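Local coordinates for 3-oxoacyl-[acyl-carrier-protein] synthase 3 (Micrococcus luteus NCTC 2665, PDB 4EWP) that probably catalyses the first condensation of fatty acid synthesis, joining an acyl-CoA primer such as acetyl-CoA to two carbons from malonyl-ACP, at residues 12-16 against 182-186; 86-90 against 101-106. One frame throughout, in Å; residues are numbered along the deposited sequence.

Contact 1: 12-16 against 182-186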
loop_
_atom_site.group_PDB
_atom_site.type_symbol
_atom_site.label_atom_id
_atom_site.label_comp_id
_atom_site.label_asym_id
_atom_site.label_seq_id
_atom_site.Cartn_x
_atom_site.Cartn_y
_atom_site.Cartn_z
ATOM N N ALA A 12 -20.390 1.256 -17.523
ATOM C CA ALA A 12 -19.753 0.822 -18.763
ATOM C C ALA A 12 -18.227 0.976 -18.729
ATOM O O ALA A 12 -17.489 0.122 -19.239
ATOM C CB ALA A 12 -20.337 1.599 -19.945
ATOM N N ALA A 13 -17.752 2.067 -18.136
ATOM C CA ALA A 13 -16.330 2.388 -18.215
ATOM C C ALA A 13 -15.926 3.433 -17.185
ATOM O O ALA A 13 -16.698 3.774 -16.290
ATOM C CB ALA A 13 -15.969 2.853 -19.630
ATOM N N SER A 14 -14.714 3.946 -17.320
ATOM C CA SER A 14 -14.175 4.877 -16.335
ATOM C C SER A 14 -13.432 5.992 -17.046
ATOM O O SER A 14 -13.178 5.905 -18.248
ATOM C CB SER A 14 -13.176 4.144 -15.452
ATOM O OG SER A 14 -12.146 3.611 -16.270
ATOM N N ARG A 15 -13.038 7.025 -16.307
ATOM C CA ARG A 15 -12.330 8.138 -16.933
ATOM C C ARG A 15 -11.720 9.055 -15.892
ATOM O O ARG A 15 -12.261 9.215 -14.796
ATOM C CB ARG A 15 -13.267 8.896 -17.889
ATOM C CG ARG A 15 -13.441 10.388 -17.648
ATOM C CD ARG A 15 -14.339 11.006 -18.741
ATOM N NE ARG A 15 -14.539 12.449 -18.567
ATOM C CZ ARG A 15 -15.655 13.014 -18.098
ATOM N NH1 ARG A 15 -16.695 12.257 -17.758
ATOM N NH2 ARG A 15 -15.734 14.339 -17.973
ATOM N N ILE A 16 -10.573 9.629 -16.234
ATOM C CA ILE A 16 -9.922 10.607 -15.372
ATOM C C ILE A 16 -10.627 11.929 -15.607
ATOM O O ILE A 16 -10.614 12.448 -16.725
ATOM C CB ILE A 16 -8.416 10.733 -15.710
ATOM C CG1 ILE A 16 -7.685 9.425 -15.364
ATOM C CG2 ILE A 16 -7.793 11.941 -14.996
ATOM C CD1 ILE A 16 -6.233 9.354 -15.816
ATOM N N GLU A 182 -18.378 6.461 -21.699
ATOM C CA GLU A 182 -17.405 6.131 -22.728
ATOM C C GLU A 182 -16.061 5.783 -22.106
ATOM O O GLU A 182 -15.638 6.420 -21.142
ATOM C CB GLU A 182 -17.257 7.292 -23.708
ATOM C CG GLU A 182 -18.491 7.534 -24.567
ATOM C CD GLU A 182 -18.689 6.455 -25.623
ATOM O OE1 GLU A 182 -17.683 5.929 -26.151
ATOM O OE2 GLU A 182 -19.854 6.129 -25.924
ATOM N N PRO A 183 -15.390 4.768 -22.660
ATOM C CA PRO A 183 -14.059 4.313 -22.233
ATOM C C PRO A 183 -13.061 5.468 -22.193
ATOM O O PRO A 183 -12.800 6.074 -23.229
ATOM C CB PRO A 183 -13.652 3.340 -23.344
ATOM C CG PRO A 183 -14.934 2.875 -23.936
ATOM C CD PRO A 183 -15.874 4.039 -23.844
ATOM N N GLY A 184 -12.512 5.761 -21.020
ATOM C CA GLY A 184 -11.516 6.811 -20.880
ATOM C C GLY A 184 -10.174 6.313 -20.376
ATOM O O GLY A 184 -9.190 7.061 -20.382
ATOM N N ILE A 185 -10.130 5.047 -19.955
ATOM C CA ILE A 185 -8.894 4.422 -19.468
ATOM C C ILE A 185 -8.744 3.028 -20.084
ATOM O O ILE A 185 -9.582 2.144 -19.876
ATOM C CB ILE A 185 -8.903 4.298 -17.927
ATOM C CG1 ILE A 185 -9.142 5.661 -17.272
ATOM C CG2 ILE A 185 -7.618 3.675 -17.408
ATOM C CD1 ILE A 185 -9.142 5.619 -15.752
ATOM N N SER A 186 -7.684 2.833 -20.851
ATOM C CA SER A 186 -7.460 1.560 -21.529
ATOM C C SER A 186 -6.970 0.501 -20.536
ATOM O O SER A 186 -6.529 0.844 -19.436
ATOM C CB SER A 186 -6.440 1.735 -22.656
ATOM O OG SER A 186 -5.123 1.832 -22.135
HETATM O O HOH W 1 -12.433 3.126 -19.201
HETATM O O HOH W 2 -9.291 9.335 -18.809
#
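The methyl group of Ala-13 sits over one face of the peptide plane joining Glu-182 to Pro-183, with CB 3.5 Å from Pro-183 CA. The Pro-183 ring meets this methyl chiefly through N and CA, its CD lying farther off at 4.4 Å from Ala-13 CB, while at the edge of the plane the carbonyl oxygen of Glu-182 turns to Ser-180 OG. The site belongs to the thiolase fold, where the loop leading from strand 170-180 to the first strand of the second sheet passes an edge strand of the N-terminal sheet at about 60°. It illustrates how a loop can be joined to a strand by few links: the one direct bond, from Gly-184 N to Ser-14 O at 2.9 Å, is weak and bent to 130°, and two ordered waters do much of the rest. One water accepts from both Ser-14 N and Ile-185 N; a second accepts from Ile-16 N and donates to Gly-184 O at 2.8 Å. Gly-184, which has no side chain on this close approach, brings its CA to 4.0 Å from Arg-15 CB. On the buried side, Ser-14 OG, set between the backbone N and carbonyl carbon (chi1 59°), bonds to Asp-134 on helix 125-138 and lies alongside the Ile-185 chain, 3.7 Å from CB. Replacing Ile-185 by an alanine removes CG1, CG2 and CD1, which is likely to open a gap beside Ser-14 OG and leave Ile-16 CG1 without this neighbour. Gln-7 of the second subunit packs on Ala-13 and Pro-183, and its NE2 bonds to Ile-185 O. Farther along the strand, the Ile-16 and Ile-185 side chains cross at about a right angle, Ile-16 CG1 lying 4.1 Å from Ile-185 CD1.

Contact 2: 86-90 against 101-106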
loop_
_atom_site.group_PDB
_atom_site.type_symbol
_atom_site.label_atom_id
_atom_site.label_comp_id
_atom_site.label_asym_id
_atom_site.label_seq_id
_atom_site.Cartn_x
_atom_site.Cartn_y
_atom_site.Cartn_z
ATOM N N ALA A 86 -13.412 6.511 -2.519
ATOM C CA ALA A 86 -12.146 5.865 -2.169
ATOM C C ALA A 86 -10.977 6.822 -2.339
ATOM O O ALA A 86 -11.017 7.716 -3.190
ATOM C CB ALA A 86 -11.928 4.621 -3.010
ATOM N N VAL A 87 -9.938 6.627 -1.535
ATOM C CA VAL A 87 -8.772 7.493 -1.548
ATOM C C VAL A 87 -7.556 6.593 -1.594
ATOM O O VAL A 87 -7.344 5.805 -0.682
ATOM C CB VAL A 87 -8.679 8.362 -0.263
ATOM C CG1 VAL A 87 -7.385 9.132 -0.231
ATOM C CG2 VAL A 87 -9.870 9.313 -0.144
ATOM N N ILE A 88 -6.772 6.684 -2.666
ATOM C CA ILE A 88 -5.579 5.856 -2.806
ATOM C C ILE A 88 -4.361 6.757 -2.830
ATOM O O ILE A 88 -4.248 7.656 -3.673
ATOM C CB ILE A 88 -5.597 5.014 -4.101
ATOM C CG1 ILE A 88 -6.853 4.150 -4.167
ATOM C CG2 ILE A 88 -4.362 4.143 -4.188
ATOM C CD1 ILE A 88 -6.959 3.325 -5.437
ATOM N N VAL A 89 -3.454 6.535 -1.892
ATOM C CA VAL A 89 -2.258 7.361 -1.827
ATOM C C VAL A 89 -1.040 6.500 -2.114
ATOM O O VAL A 89 -0.749 5.533 -1.403
ATOM C CB VAL A 89 -2.099 8.046 -0.467
ATOM C CG1 VAL A 89 -0.694 8.625 -0.347
ATOM C CG2 VAL A 89 -3.184 9.105 -0.270
ATOM N N SER A 90 -0.335 6.844 -3.177
ATOM C CA SER A 90 0.817 6.066 -3.564
ATOM C C SER A 90 2.085 6.797 -3.158
ATOM O O SER A 90 2.424 7.821 -3.736
ATOM C CB SER A 90 0.766 5.800 -5.057
ATOM O OG SER A 90 2.016 5.326 -5.482
ATOM N N ALA A 101 -1.085 7.427 5.328
ATOM C CA ALA A 101 -1.202 8.839 5.028
ATOM C C ALA A 101 -2.593 9.098 4.455
ATOM O O ALA A 101 -3.203 10.147 4.684
ATOM C CB ALA A 101 -0.146 9.211 4.015
ATOM N N ALA A 102 -3.077 8.115 3.702
ATOM C CA ALA A 102 -4.348 8.212 3.015
ATOM C C ALA A 102 -5.464 8.562 3.983
ATOM O O ALA A 102 -6.393 9.310 3.643
ATOM C CB ALA A 102 -4.659 6.893 2.285
ATOM N N ALA A 103 -5.384 8.004 5.185
ATOM C CA ALA A 103 -6.447 8.194 6.167
ATOM C C ALA A 103 -6.463 9.636 6.638
ATOM O O ALA A 103 -7.535 10.207 6.845
ATOM C CB ALA A 103 -6.289 7.216 7.353
ATOM N N LEU A 104 -5.278 10.230 6.791
ATOM C CA LEU A 104 -5.186 11.669 7.083
ATOM C C LEU A 104 -5.716 12.503 5.921
ATOM O O LEU A 104 -6.478 13.448 6.126
ATOM C CB LEU A 104 -3.739 12.099 7.372
ATOM C CG LEU A 104 -3.133 11.792 8.739
ATOM C CD1 LEU A 104 -1.650 12.133 8.742
ATOM C CD2 LEU A 104 -3.861 12.556 9.846
ATOM N N VAL A 105 -5.300 12.159 4.702
ATOM C CA VAL A 105 -5.728 12.904 3.528
ATOM C C VAL A 105 -7.251 12.883 3.416
ATOM O O VAL A 105 -7.888 13.933 3.248
ATOM C CB VAL A 105 -5.078 12.357 2.232
ATOM C CG1 VAL A 105 -5.625 13.072 0.973
ATOM C CG2 VAL A 105 -3.550 12.471 2.304
ATOM N N ALA A 106 -7.827 11.689 3.536
ATOM C CA ALA A 106 -9.274 11.512 3.420
ATOM C C ALA A 106 -9.984 12.427 4.389
ATOM O O ALA A 106 -10.970 13.080 4.033
ATOM C CB ALA A 106 -9.662 10.066 3.688
#
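Methyl-to-methyl packing carries most of this contact, and it comes from two valines of the strand, Val-89 and Val-87, meeting three alanines and a valine of the helix. Val-89 makes the closer approach: its CG2 lies 3.6 Å from Ala-102 CA and almost as near to Ala-102 CB, so that one branch leans on both the backbone and the methyl of the same residue. With CG1 anti to the backbone N (chi1 167°), the two branches diverge, CG2 going to Ala-102 and CG1 toward Ala-101 CB at 4.4 Å. Val-87, two residues earlier on the strand and similarly turned, rests CG2 on Ala-106 CB, one helical turn beyond Ala-102, at 3.9 Å. Val-105 closes the row more loosely, dividing its branches between the strand residues: CG2 faces Val-89 CG2 at 4.3 Å, and CG1 faces Val-87 CG1.

The pieces belong to a beta-alpha-beta crossover, in which strand 86-90 leads through helix 101-108 to the parallel neighbour 116-120. The helix runs back obliquely against the strand, their directions 132° apart and the two axes 7.9 Å from each other at closest approach, a short spacing consistent with the alanines facing the strand.

Contacts of side chain with backbone are fewer. Val-87 CG1 comes within 4.0 Å of Ala-102 O, a carbonyl already engaged by Ala-106 N inside the helix.

Polar bonding is left to the surroundings of the apolar interface. Asp-118, on the next strand of the unit, receives two backbone amides, OD2 from Ala-101 N and OD1 from Ala-102 N. On the sheet side, Val-87 pairs through its backbone with Tyr-117, and Ile-88 with Leu-146 and Val-148. Ala-106 also packs against Ser-192 of the second subunit.

In the fold
Contacts 1 and 2 lie on the same five-stranded sheet of the thiolase fold, their centres 22 Å apart and their nearest atoms about 11 Å apart, without touching. Strand 13-22 forms one edge of that sheet, and strands 170-180 and 144-152 separate it from strand 86-90. Along the chain, contact 2 is nested within the long excursion that contact 1 closes. The crossover of 86-90 and 101-106, local in sequence, thus builds the sheet locally, whereas 12-16 against 182-186 brings the start of the sheet beside the passage into the next one. Both also touch the second subunit, so each lies at the homodimer interface, away from the predicted active-site residues.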